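Local coordinates for malonyl CoA-acyl carrier protein transacylase (Burkholderia pseudomallei, PDB 3G87) that probably transfers malonyl groups from malonyl-CoA to holo-acyl carrier protein, releasing free CoA, at residues L72-Y75 with A76-D80; A173-E176 with A177-H181. All blocks are in the same frame, centred on the assembly; numbering follows the deposited sequence.

Interaction 1. Residues L72-Y75 with A76-D80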
loop_
_atom_site.group_PDB
_atom_site.type_symbol
_atom_site.label_atom_id
_atom_site.label_comp_id
_atom_site.label_asym_id
_atom_site.label_seq_id
_atom_site.Cartn_x
_atom_site.Cartn_y
_atom_site.Cartn_z
ATOM N N LEU A 72 -12.844 -7.305 -3.647
ATOM C CA LEU A 72 -13.680 -8.470 -3.850
ATOM C C LEU A 72 -13.381 -9.519 -2.794
ATOM O O LEU A 72 -14.308 -10.076 -2.187
ATOM C CB LEU A 72 -13.454 -9.002 -5.262
ATOM C CG LEU A 72 -14.507 -8.540 -6.304
ATOM C CD1 LEU A 72 -14.956 -7.068 -6.196
ATOM C CD2 LEU A 72 -14.028 -8.843 -7.704
ATOM N N THR A 73 -12.092 -9.742 -2.538
ATOM C CA THR A 73 -11.647 -10.613 -1.459
ATOM C C THR A 73 -12.254 -10.160 -0.142
ATOM O O THR A 73 -12.781 -10.991 0.600
ATOM C CB THR A 73 -10.167 -10.570 -1.313
ATOM O OG1 THR A 73 -9.595 -10.842 -2.577
ATOM C CG2 THR A 73 -9.711 -11.646 -0.355
ATOM N N TYR A 74 -12.221 -8.857 0.122
ATOM C CA TYR A 74 -12.849 -8.314 1.321
ATOM C C TYR A 74 -14.376 -8.615 1.393
ATOM O O TYR A 74 -14.869 -9.102 2.409
ATOM C CB TYR A 74 -12.545 -6.843 1.398
ATOM C CG TYR A 74 -13.465 -6.063 2.306
ATOM C CD1 TYR A 74 -13.306 -6.083 3.717
ATOM C CD2 TYR A 74 -14.493 -5.263 1.758
ATOM C CE1 TYR A 74 -14.208 -5.361 4.538
ATOM C CE2 TYR A 74 -15.355 -4.564 2.572
ATOM C CZ TYR A 74 -15.209 -4.610 3.928
ATOM O OH TYR A 74 -16.073 -3.897 4.668
ATOM N N TYR A 75 -15.121 -8.336 0.322
ATOM C CA TYR A 75 -16.530 -8.751 0.256
ATOM C C TYR A 75 -16.749 -10.262 0.386
ATOM O O TYR A 75 -17.635 -10.668 1.115
ATOM C CB TYR A 75 -17.205 -8.252 -1.000
ATOM C CG TYR A 75 -17.216 -6.736 -1.161
ATOM C CD1 TYR A 75 -17.681 -5.873 -0.128
ATOM C CD2 TYR A 75 -16.749 -6.164 -2.341
ATOM C CE1 TYR A 75 -17.675 -4.502 -0.296
ATOM C CE2 TYR A 75 -16.731 -4.788 -2.495
ATOM C CZ TYR A 75 -17.213 -3.978 -1.499
ATOM O OH TYR A 75 -17.201 -2.623 -1.741
ATOM N N ALA A 76 -15.929 -11.088 -0.259
ATOM C CA ALA A 76 -16.058 -12.528 -0.033
ATOM C C ALA A 76 -15.886 -12.859 1.466
ATOM O O ALA A 76 -16.673 -13.565 2.063
ATOM C CB ALA A 76 -15.038 -13.369 -0.909
ATOM N N LYS A 77 -14.812 -12.363 2.052
ATOM C CA LYS A 77 -14.564 -12.582 3.435
ATOM C C LYS A 77 -15.742 -12.145 4.300
ATOM O O LYS A 77 -16.131 -12.871 5.199
ATOM C CB LYS A 77 -13.316 -11.833 3.838
ATOM C CG LYS A 77 -13.000 -11.926 5.322
ATOM C CD LYS A 77 -12.403 -13.276 5.592
ATOM C CE LYS A 77 -12.053 -13.403 7.041
ATOM N NZ LYS A 77 -11.469 -14.776 7.185
ATOM N N CYS A 78 -16.319 -10.986 4.086
ATOM C CA CYS A 78 -17.395 -10.524 4.930
ATOM C C CYS A 78 -18.613 -11.408 4.927
ATOM O O CYS A 78 -19.127 -11.745 5.935
ATOM C CB CYS A 78 -17.786 -9.090 4.585
ATOM S SG CYS A 78 -16.674 -7.843 5.149
ATOM N N GLU A 79 -19.020 -11.797 3.745
ATOM C CA GLU A 79 -20.148 -12.671 3.524
ATOM C C GLU A 79 -19.976 -14.089 4.048
ATOM O O GLU A 79 -20.857 -14.599 4.593
ATOM C CB GLU A 79 -20.547 -12.694 2.061
ATOM C CG GLU A 79 -21.047 -11.428 1.560
ATOM C CD GLU A 79 -21.346 -11.401 0.053
ATOM O OE1 GLU A 79 -21.311 -12.397 -0.659
ATOM O OE2 GLU A 79 -21.633 -10.327 -0.436
ATOM N N ASP A 80 -18.831 -14.686 3.865
ATOM C CA ASP A 80 -18.643 -16.056 4.163
ATOM C C ASP A 80 -18.303 -16.274 5.612
ATOM O O ASP A 80 -18.824 -17.117 6.219
ATOM C CB ASP A 80 -17.602 -16.681 3.249
ATOM C CG ASP A 80 -17.901 -16.486 1.800
ATOM O OD1 ASP A 80 -19.006 -16.178 1.441
ATOM O OD2 ASP A 80 -17.010 -16.640 1.029
#
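Cys-78 lays its sulfur over one face of the Tyr-74 ring one helical turn earlier, with SG 4.0 Å from the ring centroid and 28° off the ring normal. SG comes closest at Tyr-74 CE1, 3.6 Å away. Tyr-74 holds CG anti to its own N (chi1 161°), which carries the ring out to the flank of the helix; there Cys-78 SG, anti to its carbonyl carbon (chi1 -75°) and turned back toward the preceding turn, comes over its face. The small cysteine suits that place, since its sulfur reaches the ring one bond beyond CB. The neighbouring Tyr-75 ring projects to the same side, and Tyr-74 CD2 lies over one of its faces, near the rim.

Beneath runs regular alpha-helical bonding, in which Cys-78 N to Tyr-74 O, 2.9 Å, fixes the i to i+4 spacing that puts the sulfur by the ring. Further out, Tyr-74 and Tyr-75 pack on Ala-101 and Leu-100 of helix 94-101, which follows strand 87-90 and what looks like a nucleophile elbow. Arg-28 forms salt bridges with Glu-79 and Asp-80. A polarisable sulfur on a pi face is probably held mostly by dispersion, while charge pairing is left to the helix's last turn.

Interaction 2. Residues A173-E176 with A177-H181; sequences ARAE and ALFQH
The Phe-179 ring takes Leu-178 CB over one face, 4.2 Å above the plane and offset toward the rim, while Ala-175 CB meets its edge in the ring plane, 4.0 Å from Phe-179 CE2. Phe-179 directs CG anti to its carbonyl carbon (chi1 -60°), and this sends the ring back along the chain to the methyl of Ala-175. A methyl is all that this buried position carries, and the aromatic edge can come right up to it. The ring also packs on Thr-143 of helix 137-146 and on Val-184, while Leu-178 reaches Thr-143 and Leu-149, so Phe-179 is buried and Leu-178 partly so, against helix 137-146 and the loop after it.

The backbone holds this arrangement in a tightening turn. Leu-178 N donates to Ala-175 O at 2.6 Å, three residues back, with the donor 52° out of the carbonyl plane. Phe-179 N has two weak bonds, one to the same Ala-175 O at 3.3 Å and one to Glu-176 O at 3.4 Å. On the outer side a water donates to Ala-173 O and accepts from Ala-177 N, each at 3.1 Å, spanning a gap where a direct i to i+4 amide bond would lie. Glu-176 and Gln-180, exposed and polar, both touch Tyr-186 of strand 185-188. The shift from i to i+4 toward i to i+3 bonding is commonly met where an alpha helix unwinds at its C-terminal end. Here the turn connects the second helix to the last strand of the ferredoxin-like subdomain known in malonyl-CoA:ACP transacylases, and Phe-179 ties it to the first helix.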
loop_
_atom_site.group_PDB
_atom_site.type_symbol
_atom_site.label_atom_id
_atom_site.label_comp_id
_atom_site.label_asym_id
_atom_site.label_seq_id
_atom_site.Cartn_x
_atom_site.Cartn_y
_atom_site.Cartn_z
ATOM N N ALA A 173 20.501 2.887 -8.557
ATOM C CA ALA A 173 21.406 2.003 -9.242
ATOM C C ALA A 173 22.757 1.890 -8.527
ATOM O O ALA A 173 23.215 0.835 -8.227
ATOM C CB ALA A 173 21.585 2.487 -10.636
ATOM N N ARG A 174 23.355 3.027 -8.191
ATOM C CA ARG A 174 24.577 3.034 -7.396
ATOM C C ARG A 174 24.476 2.474 -6.007
ATOM O O ARG A 174 25.439 2.042 -5.510
ATOM C CB ARG A 174 25.227 4.395 -7.363
ATOM C CG ARG A 174 24.965 5.129 -8.556
ATOM C CD ARG A 174 26.076 5.896 -9.100
ATOM N NE ARG A 174 25.511 6.799 -10.082
ATOM C CZ ARG A 174 26.112 7.326 -11.141
ATOM N NH1 ARG A 174 27.360 7.073 -11.448
ATOM N NH2 ARG A 174 25.393 8.125 -11.899
ATOM N N ALA A 175 23.303 2.482 -5.409
ATOM C CA ALA A 175 23.088 1.911 -4.103
ATOM C C ALA A 175 23.312 0.437 -4.049
ATOM O O ALA A 175 23.703 -0.048 -3.029
ATOM C CB ALA A 175 21.726 2.222 -3.602
ATOM N N GLU A 176 23.063 -0.258 -5.144
ATOM C CA GLU A 176 23.222 -1.696 -5.172
ATOM C C GLU A 176 24.499 -2.165 -4.563
ATOM O O GLU A 176 24.513 -3.013 -3.744
ATOM C CB GLU A 176 23.100 -2.300 -6.572
ATOM C CG GLU A 176 23.525 -3.747 -6.598
ATOM C CD GLU A 176 22.923 -4.592 -7.702
ATOM O OE1 GLU A 176 22.272 -5.586 -7.425
ATOM O OE2 GLU A 176 23.155 -4.307 -8.847
ATOM N N ALA A 177 25.572 -1.585 -5.012
ATOM C CA ALA A 177 26.860 -1.879 -4.512
ATOM C C ALA A 177 27.021 -1.579 -3.036
ATOM O O ALA A 177 27.904 -2.105 -2.436
ATOM C CB ALA A 177 27.861 -1.141 -5.301
ATOM N N LEU A 178 26.177 -0.739 -2.458
ATOM C CA LEU A 178 26.383 -0.344 -1.080
ATOM C C LEU A 178 25.672 -1.181 -0.083
ATOM O O LEU A 178 25.948 -1.105 1.054
ATOM C CB LEU A 178 26.027 1.106 -0.844
ATOM C CG LEU A 178 26.560 2.109 -1.825
ATOM C CD1 LEU A 178 25.916 3.393 -1.691
ATOM C CD2 LEU A 178 27.990 2.214 -1.691
ATOM N N PHE A 179 24.728 -1.963 -0.553
ATOM C CA PHE A 179 23.920 -2.787 0.285
ATOM C C PHE A 179 24.029 -4.262 -0.075
ATOM O O PHE A 179 23.062 -4.979 -0.023
ATOM C CB PHE A 179 22.459 -2.323 0.274
ATOM C CG PHE A 179 22.268 -0.921 0.759
ATOM C CD1 PHE A 179 22.403 -0.602 2.066
ATOM C CD2 PHE A 179 22.003 0.086 -0.132
ATOM C CE1 PHE A 179 22.278 0.657 2.445
ATOM C CE2 PHE A 179 21.858 1.335 0.261
ATOM C CZ PHE A 179 21.978 1.627 1.539
ATOM N N GLN A 180 25.205 -4.705 -0.470
ATOM C CA GLN A 180 25.426 -6.117 -0.665
ATOM C C GLN A 180 26.667 -6.539 0.029
ATOM O O GLN A 180 27.742 -6.475 -0.498
ATOM C CB GLN A 180 25.466 -6.479 -2.106
ATOM C CG GLN A 180 24.135 -6.468 -2.710
ATOM C CD GLN A 180 24.182 -6.144 -4.145
ATOM O OE1 GLN A 180 23.197 -5.760 -4.713
ATOM N NE2 GLN A 180 25.336 -6.265 -4.740
ATOM N N HIS A 181 26.481 -6.955 1.253
ATOM C CA HIS A 181 27.558 -7.322 2.066
ATOM C C HIS A 181 27.024 -7.772 3.362
ATOM O O HIS A 181 26.004 -7.282 3.790
ATOM C CB HIS A 181 28.405 -6.112 2.321
ATOM C CG HIS A 181 27.777 -5.119 3.237
ATOM N ND1 HIS A 181 28.004 -5.107 4.588
ATOM C CD2 HIS A 181 26.938 -4.097 2.988
ATOM C CE1 HIS A 181 27.334 -4.116 5.131
ATOM N NE2 HIS A 181 26.681 -3.487 4.180
HETATM O O HOH W 1 25.969 -0.466 -7.919
#

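How the interactions relate
From the N terminus, the chain first reaches interaction 1, in the last turns of helix 59-81, which leads on to strand 87-90 of the parallel sheet. Interaction 2 follows about a hundred residues later, where helix 169-175 gives way to the loop before strand 185-188, in the small ferredoxin-like subdomain with its antiparallel sheet. Each contact joins adjoining residues and closes only a local turn, so the two stand in series and neither nest nor cross. The centres of interactions 1 and 2 are about 42 Å apart, on opposite sides of the chain's centre. Interaction 1 faces helices 25-28, 30-40 and 94-101; interaction 2 joins its turn to helix 137-146 and to the edge strand 185-188.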